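Local coordinates for glycoside hydrolase YxiA (Bacillus licheniformis, PDB 3LV4), which probably hydrolyses arabinan as a calcium-binding family 43 glycoside hydrolase of the L-arabinan degradation pathway, resembling endo-1,5-alpha-L-arabinosidases, at residues A[6-11]-A[337-342]; A[86-91]-A[107-112]; A[304-309]-A[318-323]. One frame throughout, in Å; residues are numbered along the deposited sequence.

Interaction 1 (A[6-11]-A[337-342]); sequences PVFSEV and PHRYAG
Arg339 meets Glu10 end-on in a two-bonded salt bridge: Arg339 NH2 donates a hydrogen bond to Glu10 OE1 at 2.8 Å, and NH1 donates one to OE2 at 3.0 Å. Both oxygens use their syn lone pairs, and the carboxylate and guanidinium planes are only 14° apart, the nearly coplanar geometry expected when two N-H groups face two oxygens. One nitrogen for each oxygen fixes the rotation of both flat groups. Glu10 OE1 also has a weak, long ion pair with Arg321 NH1, so two arginines gather round this carboxylate.

The same guanidinium lies flat on the ring of Phe8, with centres 4.0 Å apart and planes inclined by 9°. This stack is also a cation-pi contact, since CZ of Arg339 stands over the ring face. The bend at chi3 (-58°) turns NE and the guanidinium along the ring, while the aliphatic part lies over it too, Arg339 CD 4.0 Å from the Phe8 centroid in a CH-pi contact. Arg339 thus spends its face on the phenyl ring and its edge on the carboxylate. At its own edge the phenyl ring meets a polar atom, with CE1 of Phe8 3.3 Å from the carbonyl O of Tyr340.

Farther out the packing is apolar: Ala341 CB lies 4.2 Å from Phe8 CZ and 4.1 Å from Pro6 CB.

Neither segment belongs to a regular strand, but both are tied to strand 319-327 by backbone hydrogen bonds, Val11 to Val320 and Tyr340 to Val322. Trp417 of strand 407-418 packs against Pro6 and Ala341, which places the contact where the N-terminal run before strand 17-21 meets the start of the C-terminal lipocalin-like region.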
loop_
_atom_site.group_PDB
_atom_site.type_symbol
_atom_site.label_atom_id
_atom_site.label_comp_id
_atom_site.label_asym_id
_atom_site.label_seq_id
_atom_site.Cartn_x
_atom_site.Cartn_y
_atom_site.Cartn_z
ATOM N N PRO A 6 -11.303 9.830 -20.557
ATOM C CA PRO A 6 -11.204 9.960 -19.099
ATOM C C PRO A 6 -10.574 11.283 -18.692
ATOM O O PRO A 6 -9.714 11.816 -19.392
ATOM C CB PRO A 6 -10.289 8.798 -18.694
ATOM C CG PRO A 6 -9.584 8.410 -19.931
ATOM C CD PRO A 6 -10.502 8.707 -21.069
ATOM N N VAL A 7 -11.015 11.803 -17.556
ATOM C CA VAL A 7 -10.481 13.041 -17.015
ATOM C C VAL A 7 -9.976 12.785 -15.605
ATOM O O VAL A 7 -10.656 12.153 -14.805
ATOM C CB VAL A 7 -11.554 14.143 -16.995
ATOM C CG1 VAL A 7 -11.030 15.386 -16.296
ATOM C CG2 VAL A 7 -11.995 14.469 -18.415
ATOM N N PHE A 8 -8.772 13.265 -15.316
ATOM C CA PHE A 8 -8.186 13.132 -13.988
ATOM C C PHE A 8 -7.950 14.508 -13.391
ATOM O O PHE A 8 -7.665 15.459 -14.120
ATOM C CB PHE A 8 -6.856 12.379 -14.067
ATOM C CG PHE A 8 -6.973 10.995 -14.649
ATOM C CD1 PHE A 8 -7.369 9.928 -13.860
ATOM C CD2 PHE A 8 -6.686 10.765 -15.987
ATOM C CE1 PHE A 8 -7.480 8.648 -14.397
ATOM C CE2 PHE A 8 -6.794 9.493 -16.530
ATOM C CZ PHE A 8 -7.190 8.430 -15.732
ATOM N N SER A 9 -8.087 14.615 -12.071
ATOM C CA SER A 9 -7.732 15.830 -11.346
ATOM C C SER A 9 -6.837 15.391 -10.203
ATOM O O SER A 9 -7.251 14.579 -9.374
ATOM C CB SER A 9 -8.980 16.530 -10.798
ATOM O OG SER A 9 -9.923 16.758 -11.830
ATOM N N GLU A 10 -5.615 15.913 -10.164
ATOM C CA GLU A 10 -4.588 15.364 -9.286
ATOM C C GLU A 10 -4.567 16.020 -7.916
ATOM O O GLU A 10 -4.913 17.197 -7.760
ATOM C CB GLU A 10 -3.190 15.504 -9.917
ATOM C CG GLU A 10 -3.088 15.146 -11.399
ATOM C CD GLU A 10 -3.397 13.686 -11.701
ATOM O OE1 GLU A 10 -3.720 12.914 -10.771
ATOM O OE2 GLU A 10 -3.314 13.310 -12.889
ATOM N N VAL A 11 -4.150 15.246 -6.919
ATOM C CA VAL A 11 -3.932 15.790 -5.588
ATOM C C VAL A 11 -2.645 15.262 -4.996
ATOM O O VAL A 11 -2.085 14.264 -5.459
ATOM C CB VAL A 11 -5.103 15.495 -4.610
ATOM C CG1 VAL A 11 -6.359 16.279 -5.019
ATOM C CG2 VAL A 11 -5.377 13.982 -4.510
ATOM N N PRO A 337 -1.727 -2.521 -14.843
ATOM C CA PRO A 337 -0.563 -1.661 -15.120
ATOM C C PRO A 337 -0.868 -0.157 -15.211
ATOM O O PRO A 337 0.012 0.649 -14.923
ATOM C CB PRO A 337 -0.049 -2.183 -16.470
ATOM C CG PRO A 337 -0.549 -3.620 -16.536
ATOM C CD PRO A 337 -1.908 -3.567 -15.870
ATOM N N HIS A 338 -2.081 0.216 -15.609
ATOM C CA HIS A 338 -2.440 1.633 -15.728
ATOM C C HIS A 338 -3.434 2.098 -14.670
ATOM O O HIS A 338 -4.213 1.299 -14.151
ATOM C CB HIS A 338 -2.991 1.933 -17.119
ATOM C CG HIS A 338 -2.028 1.622 -18.212
ATOM N ND1 HIS A 338 -0.844 2.312 -18.372
ATOM C CD2 HIS A 338 -2.045 0.675 -19.177
ATOM C CE1 HIS A 338 -0.184 1.814 -19.401
ATOM N NE2 HIS A 338 -0.890 0.819 -19.907
ATOM N N ARG A 339 -3.417 3.399 -14.376
ATOM C CA ARG A 339 -4.300 3.956 -13.360
ATOM C C ARG A 339 -5.771 3.750 -13.735
ATOM O O ARG A 339 -6.119 3.629 -14.916
ATOM C CB ARG A 339 -4.004 5.452 -13.136
ATOM C CG ARG A 339 -4.417 6.340 -14.301
ATOM C CD ARG A 339 -3.804 7.728 -14.217
ATOM N NE ARG A 339 -4.137 8.438 -12.985
ATOM C CZ ARG A 339 -3.897 9.735 -12.799
ATOM N NH1 ARG A 339 -3.327 10.446 -13.764
ATOM N NH2 ARG A 339 -4.225 10.322 -11.655
ATOM N N TYR A 340 -6.627 3.717 -12.720
ATOM C CA TYR A 340 -8.049 3.440 -12.902
ATOM C C TYR A 340 -8.768 4.517 -13.706
ATOM O O TYR A 340 -8.681 5.700 -13.383
ATOM C CB TYR A 340 -8.727 3.282 -11.540
ATOM C CG TYR A 340 -10.200 2.966 -11.635
ATOM C CD1 TYR A 340 -10.638 1.796 -12.242
ATOM C CD2 TYR A 340 -11.152 3.830 -11.111
ATOM C CE1 TYR A 340 -11.982 1.497 -12.334
ATOM C CE2 TYR A 340 -12.499 3.540 -11.196
ATOM C CZ TYR A 340 -12.908 2.367 -11.804
ATOM O OH TYR A 340 -14.247 2.068 -11.901
ATOM N N ALA A 341 -9.497 4.091 -14.736
ATOM C CA ALA A 341 -10.239 5.010 -15.591
ATOM C C ALA A 341 -11.673 4.535 -15.816
ATOM O O ALA A 341 -12.313 4.907 -16.803
ATOM C CB ALA A 341 -9.527 5.188 -16.918
ATOM N N GLY A 342 -12.175 3.713 -14.902
ATOM C CA GLY A 342 -13.543 3.230 -14.996
ATOM C C GLY A 342 -13.680 1.880 -15.679
ATOM O O GLY A 342 -14.792 1.385 -15.873
#

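Interaction 2 (A[86-91]-A[107-112])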
loop_
_atom_site.group_PDB
_atom_site.type_symbol
_atom_site.label_atom_id
_atom_site.label_comp_id
_atom_site.label_asym_id
_atom_site.label_seq_id
_atom_site.Cartn_x
_atom_site.Cartn_y
_atom_site.Cartn_z
ATOM N N ASP A 86 -20.449 3.459 16.195
ATOM C CA ASP A 86 -21.197 4.635 16.632
ATOM C C ASP A 86 -21.397 5.652 15.509
ATOM O O ASP A 86 -22.055 6.673 15.710
ATOM C CB ASP A 86 -20.536 5.300 17.851
ATOM C CG ASP A 86 -19.096 5.715 17.595
ATOM O OD1 ASP A 86 -18.637 5.652 16.434
ATOM O OD2 ASP A 86 -18.423 6.119 18.570
ATOM N N GLY A 87 -20.839 5.365 14.333
ATOM C CA GLY A 87 -20.970 6.246 13.185
ATOM C C GLY A 87 -19.990 7.403 13.169
ATOM O O GLY A 87 -19.962 8.197 12.218
ATOM N N LYS A 88 -19.179 7.509 14.218
ATOM C CA LYS A 88 -18.179 8.571 14.276
ATOM C C LYS A 88 -16.879 8.171 13.579
ATOM O O LYS A 88 -16.648 6.996 13.281
ATOM C CB LYS A 88 -17.936 9.026 15.719
ATOM C CG LYS A 88 -19.230 9.502 16.395
ATOM C CD LYS A 88 -18.974 10.244 17.684
ATOM C CE LYS A 88 -20.298 10.665 18.322
ATOM N NZ LYS A 88 -21.216 11.327 17.337
ATOM N N PHE A 89 -16.039 9.165 13.313
ATOM C CA PHE A 89 -14.823 8.946 12.549
ATOM C C PHE A 89 -13.612 9.053 13.455
ATOM O O PHE A 89 -13.374 10.085 14.084
ATOM C CB PHE A 89 -14.757 9.925 11.370
ATOM C CG PHE A 89 -15.905 9.772 10.420
ATOM C CD1 PHE A 89 -17.038 10.574 10.533
ATOM C CD2 PHE A 89 -15.881 8.786 9.445
ATOM C CE1 PHE A 89 -18.101 10.416 9.667
ATOM C CE2 PHE A 89 -16.947 8.619 8.577
ATOM C CZ PHE A 89 -18.056 9.430 8.686
ATOM N N TYR A 90 -12.863 7.957 13.519
ATOM C CA TYR A 90 -11.752 7.819 14.444
ATOM C C TYR A 90 -10.442 7.943 13.693
ATOM O O TYR A 90 -10.105 7.084 12.865
ATOM C CB TYR A 90 -11.835 6.465 15.156
ATOM C CG TYR A 90 -12.936 6.413 16.189
ATOM C CD1 TYR A 90 -14.279 6.438 15.814
ATOM C CD2 TYR A 90 -12.632 6.360 17.540
ATOM C CE1 TYR A 90 -15.280 6.411 16.759
ATOM C CE2 TYR A 90 -13.615 6.328 18.493
ATOM C CZ TYR A 90 -14.938 6.355 18.105
ATOM O OH TYR A 90 -15.909 6.330 19.075
HETATM N N MSE A 91 -9.721 9.029 13.971
HETATM C CA MSE A 91 -8.415 9.260 13.382
HETATM C C MSE A 91 -7.304 8.793 14.307
HETATM O O MSE A 91 -7.173 9.253 15.441
HETATM C CB MSE A 91 -8.211 10.737 13.053
HETATM C CG MSE A 91 -6.817 11.041 12.492
HETATM SE SE MSE A 91 -6.516 12.967 12.211
HETATM C CE MSE A 91 -7.799 13.238 10.747
ATOM N N LEU A 107 -5.430 9.067 19.401
ATOM C CA LEU A 107 -6.756 8.950 18.803
ATOM C C LEU A 107 -7.488 10.280 18.884
ATOM O O LEU A 107 -7.478 10.922 19.925
ATOM C CB LEU A 107 -7.563 7.881 19.544
ATOM C CG LEU A 107 -9.039 7.742 19.162
ATOM C CD1 LEU A 107 -9.169 7.274 17.692
ATOM C CD2 LEU A 107 -9.758 6.788 20.128
ATOM N N ALA A 108 -8.096 10.700 17.776
ATOM C CA ALA A 108 -8.985 11.856 17.761
ATOM C C ALA A 108 -10.267 11.441 17.052
ATOM O O ALA A 108 -10.232 10.576 16.192
ATOM C CB ALA A 108 -8.336 13.039 17.055
ATOM N N VAL A 109 -11.397 12.037 17.426
ATOM C CA VAL A 109 -12.692 11.617 16.892
ATOM C C VAL A 109 -13.459 12.815 16.347
ATOM O O VAL A 109 -13.451 13.880 16.961
ATOM C CB VAL A 109 -13.534 10.915 17.973
ATOM C CG1 VAL A 109 -14.904 10.505 17.424
ATOM C CG2 VAL A 109 -12.790 9.703 18.481
ATOM N N ALA A 110 -14.096 12.638 15.188
ATOM C CA ALA A 110 -14.957 13.669 14.595
ATOM C C ALA A 110 -16.373 13.148 14.357
ATOM O O ALA A 110 -16.570 11.950 14.127
ATOM C CB ALA A 110 -14.374 14.160 13.279
ATOM N N ASP A 111 -17.355 14.049 14.400
ATOM C CA ASP A 111 -18.730 13.695 14.045
ATOM C C ASP A 111 -18.860 13.603 12.533
ATOM O O ASP A 111 -19.594 12.768 12.007
ATOM C CB ASP A 111 -19.723 14.744 14.564
ATOM C CG ASP A 111 -19.789 14.791 16.075
ATOM O OD1 ASP A 111 -19.563 13.747 16.723
ATOM O OD2 ASP A 111 -20.074 15.882 16.614
ATOM N N ASP A 112 -18.143 14.483 11.849
ATOM C CA ASP A 112 -18.160 14.567 10.396
ATOM C C ASP A 112 -16.791 14.216 9.844
ATOM O O ASP A 112 -15.774 14.574 10.437
ATOM C CB ASP A 112 -18.528 15.981 9.962
ATOM C CG ASP A 112 -20.004 16.145 9.734
ATOM O OD1 ASP A 112 -20.430 16.082 8.555
ATOM O OD2 ASP A 112 -20.736 16.322 10.732
HETATM O O HOH W 1 -21.864 11.339 14.152
#
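Tyr90 sits across from Val109 and Leu107, and its side chain can be followed outward from the strand. Tyr90 CB is 3.8 Å from Leu107 CD1. At CD2 the ring has neighbours on two sides: Leu107 CD1 at the rim, near the ring plane, and Val109 CG2 over the face. That methyl is 3.8 Å from the centroid of the Tyr90 ring and 26° off its normal, a CH-pi contact displaced toward the CD2-CE2 rim; CE2 itself is 3.5 Å from Val109 CG2. Val109 offers this branch because its other methyl, CG1, is swung opposite the backbone N (chi1 179°) and rests against Lys88 CB. At the tip, OH of Tyr90 donates to Asp86 OD2 at 2.6 Å, meeting the carboxylate on its syn side. The other oxygen, Asp86 OD1, takes the backbone N of Lys88 from above the carboxylate plane, making an Asx turn; one aspartate thus anchors both the turn and the tyrosine.

Lys88 runs alongside Asp111, and the bend at its last torsion brings Lys88 NZ to Asp111 OD1 at 3.0 Å in a salt bridge. NZ meets OD1 from above the carboxylate plane of Asp111, and a water connects NZ weakly to the Asp111 carbonyl.

Beneath these side chains the backbones pair in antiparallel register. Phe89 and Ala110 exchange two bonds of 2.9 Å each (Phe89 N to Ala110 O, Ala110 N to Phe89 O), and Met91, present as selenomethionine, pairs likewise with Ala108. Phe89 and Met91 lie on the face away from Tyr90, where Tyr117 covers them. The arrangement is a beta hairpin forming the two inner strands of a four-stranded antiparallel sheet, a blade of the five-bladed beta-propeller characteristic of family 43.

Interaction 3 (A[304-309]-A[318-323])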
loop_
_atom_site.group_PDB
_atom_site.type_symbol
_atom_site.label_atom_id
_atom_site.label_comp_id
_atom_site.label_asym_id
_atom_site.label_seq_id
_atom_site.Cartn_x
_atom_site.Cartn_y
_atom_site.Cartn_z
ATOM N N TYR A 304 -9.336 -1.912 -5.318
ATOM C CA TYR A 304 -8.481 -0.813 -5.739
ATOM C C TYR A 304 -7.288 -0.647 -4.819
ATOM O O TYR A 304 -7.401 -0.776 -3.604
ATOM C CB TYR A 304 -9.258 0.498 -5.736
ATOM C CG TYR A 304 -10.501 0.493 -6.589
ATOM C CD1 TYR A 304 -10.442 0.827 -7.932
ATOM C CD2 TYR A 304 -11.739 0.172 -6.042
ATOM C CE1 TYR A 304 -11.579 0.839 -8.713
ATOM C CE2 TYR A 304 -12.886 0.174 -6.817
ATOM C CZ TYR A 304 -12.800 0.512 -8.151
ATOM O OH TYR A 304 -13.935 0.526 -8.933
ATOM N N LEU A 305 -6.149 -0.342 -5.424
ATOM C CA LEU A 305 -4.933 -0.014 -4.699
ATOM C C LEU A 305 -4.778 1.495 -4.768
ATOM O O LEU A 305 -4.788 2.067 -5.859
ATOM C CB LEU A 305 -3.738 -0.686 -5.376
ATOM C CG LEU A 305 -2.399 -0.627 -4.640
ATOM C CD1 LEU A 305 -2.402 -1.583 -3.440
ATOM C CD2 LEU A 305 -1.259 -0.983 -5.585
ATOM N N ILE A 306 -4.667 2.141 -3.610
ATOM C CA ILE A 306 -4.505 3.589 -3.542
ATOM C C ILE A 306 -3.157 3.886 -2.906
ATOM O O ILE A 306 -2.851 3.372 -1.834
ATOM C CB ILE A 306 -5.616 4.253 -2.701
ATOM C CG1 ILE A 306 -6.998 3.937 -3.286
ATOM C CG2 ILE A 306 -5.394 5.780 -2.584
ATOM C CD1 ILE A 306 -7.654 2.714 -2.673
ATOM N N PHE A 307 -2.349 4.709 -3.564
ATOM C CA PHE A 307 -0.974 4.929 -3.117
ATOM C C PHE A 307 -0.473 6.286 -3.584
ATOM O O PHE A 307 -1.129 6.960 -4.382
ATOM C CB PHE A 307 -0.056 3.797 -3.619
ATOM C CG PHE A 307 -0.083 3.602 -5.118
ATOM C CD1 PHE A 307 -1.137 2.924 -5.726
ATOM C CD2 PHE A 307 0.941 4.098 -5.914
ATOM C CE1 PHE A 307 -1.165 2.742 -7.113
ATOM C CE2 PHE A 307 0.928 3.919 -7.299
ATOM C CZ PHE A 307 -0.124 3.241 -7.900
ATOM N N HIS A 308 0.674 6.715 -3.076
ATOM C CA HIS A 308 1.304 7.895 -3.662
ATOM C C HIS A 308 2.473 7.428 -4.503
ATOM O O HIS A 308 2.938 6.293 -4.367
ATOM C CB HIS A 308 1.765 8.909 -2.609
ATOM C CG HIS A 308 2.885 8.424 -1.750
ATOM N ND1 HIS A 308 4.173 8.242 -2.224
ATOM C CD2 HIS A 308 2.915 8.073 -0.446
ATOM C CE1 HIS A 308 4.943 7.805 -1.243
ATOM N NE2 HIS A 308 4.203 7.696 -0.153
ATOM N N THR A 309 2.943 8.295 -5.385
ATOM C CA THR A 309 4.105 7.944 -6.174
ATOM C C THR A 309 4.859 9.184 -6.597
ATOM O O THR A 309 4.278 10.257 -6.728
ATOM C CB THR A 309 3.735 7.062 -7.392
ATOM O OG1 THR A 309 4.936 6.588 -8.020
ATOM C CG2 THR A 309 2.892 7.837 -8.411
ATOM N N HIS A 318 5.098 14.309 -5.651
ATOM C CA HIS A 318 4.284 13.105 -5.553
ATOM C C HIS A 318 2.802 13.439 -5.694
ATOM O O HIS A 318 2.368 14.565 -5.402
ATOM C CB HIS A 318 4.564 12.363 -4.244
ATOM C CG HIS A 318 4.296 13.180 -3.019
ATOM N ND1 HIS A 318 3.074 13.187 -2.384
ATOM C CD2 HIS A 318 5.091 14.030 -2.324
ATOM C CE1 HIS A 318 3.127 14.002 -1.342
ATOM N NE2 HIS A 318 4.339 14.527 -1.286
ATOM N N GLU A 319 2.040 12.458 -6.166
ATOM C CA GLU A 319 0.594 12.570 -6.303
ATOM C C GLU A 319 -0.030 11.232 -5.936
ATOM O O GLU A 319 0.657 10.207 -5.877
ATOM C CB GLU A 319 0.206 12.923 -7.743
ATOM C CG GLU A 319 0.728 14.272 -8.217
ATOM C CD GLU A 319 0.427 14.530 -9.681
ATOM O OE1 GLU A 319 -0.149 13.650 -10.338
ATOM O OE2 GLU A 319 0.766 15.616 -10.182
ATOM N N VAL A 320 -1.335 11.250 -5.703
ATOM C CA VAL A 320 -2.097 10.048 -5.427
ATOM C C VAL A 320 -2.393 9.331 -6.735
ATOM O O VAL A 320 -2.717 9.970 -7.742
ATOM C CB VAL A 320 -3.443 10.391 -4.749
ATOM C CG1 VAL A 320 -4.305 9.141 -4.614
ATOM C CG2 VAL A 320 -3.203 11.039 -3.383
ATOM N N ARG A 321 -2.253 8.007 -6.726
ATOM C CA ARG A 321 -2.656 7.191 -7.864
ATOM C C ARG A 321 -3.560 6.072 -7.378
ATOM O O ARG A 321 -3.454 5.619 -6.233
ATOM C CB ARG A 321 -1.437 6.614 -8.605
ATOM C CG ARG A 321 -0.667 7.628 -9.464
ATOM C CD ARG A 321 -1.535 8.149 -10.620
ATOM N NE ARG A 321 -0.819 9.034 -11.545
ATOM C CZ ARG A 321 -0.641 10.342 -11.353
ATOM N NH1 ARG A 321 -1.105 10.934 -10.252
ATOM N NH2 ARG A 321 0.011 11.062 -12.255
ATOM N N VAL A 322 -4.457 5.644 -8.252
ATOM C CA VAL A 322 -5.369 4.550 -7.967
ATOM C C VAL A 322 -5.269 3.542 -9.097
ATOM O O VAL A 322 -5.457 3.909 -10.257
ATOM C CB VAL A 322 -6.831 5.054 -7.879
ATOM C CG1 VAL A 322 -7.792 3.896 -7.589
ATOM C CG2 VAL A 322 -6.953 6.132 -6.806
ATOM N N HIS A 323 -4.958 2.284 -8.767
ATOM C CA HIS A 323 -4.974 1.197 -9.757
ATOM C C HIS A 323 -5.917 0.095 -9.323
ATOM O O HIS A 323 -5.930 -0.297 -8.156
ATOM C CB HIS A 323 -3.578 0.581 -9.963
ATOM C CG HIS A 323 -2.616 1.473 -10.691
ATOM N ND1 HIS A 323 -1.815 1.021 -11.718
ATOM C CD2 HIS A 323 -2.332 2.789 -10.534
ATOM C CE1 HIS A 323 -1.069 2.023 -12.161
ATOM N NE2 HIS A 323 -1.361 3.102 -11.461
#
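Arg321, packed by its CB on Phe307, clasps Glu319 OE1 with two nitrogens, NH1 at 2.9 Å and NH2 at 3.2 Å. Both bonds stay close to the guanidinium plane. Arg321 NH1 also reaches Val320 O, at 3.1 Å and from above the carbonyl plane, while Glu319 OE2 is bridged to Arg314. A leucine in place of Arg321 has no guanidinium to offer Glu319 OE1, and the glutamate, held then at OE2 by Arg314, would probably turn more freely.

Phe307 takes the crowded position between its backbone N and carbonyl carbon (chi1 56°), which tips the ring across the neighbouring strand. The CH-pi contact from Arg321 CB measures 4.0 Å to the Phe307 centroid, and Phe307 CZ is 3.5 Å from His323 CD2, the two rings oblique at 51°. His323 is held at both nitrogens, NE2 by Tyr286 OH and ND1 by Ala336 O. On the opposite face, Ile306 lies side by side with Val320 and Val322.

Six backbone hydrogen bonds join the strands, the shortest from Leu305 N to His323 O, 2.7 Å. The result is an antiparallel hairpin at the middle of a four-stranded propeller blade. His308 projects to the predicted catalytic end, beside Asp15, the probable proton acceptor, and near His291, a calcium ligand in a structure of this protein.

From the N terminus, segment 6-11 waits longest for its partner: interaction 1 closes only at 337-342, so its loop encloses nearly the whole catalytic region. Nested inside it are two short hairpin closures in series, first interaction 2 (86-91 with 107-112), then interaction 3 (304-309 with 318-323). These hairpins belong to different blades, their nearest atoms about 15 Å apart, and do not touch. Interaction 3 does touch interaction 1, both of whose segments bond to strand 319-327. The long closure is thereby fastened to the last blade before the C-terminal region, whereas interaction 2 pairs the inner strands of a separate blade, its centre about 29 Å from that of interaction 1.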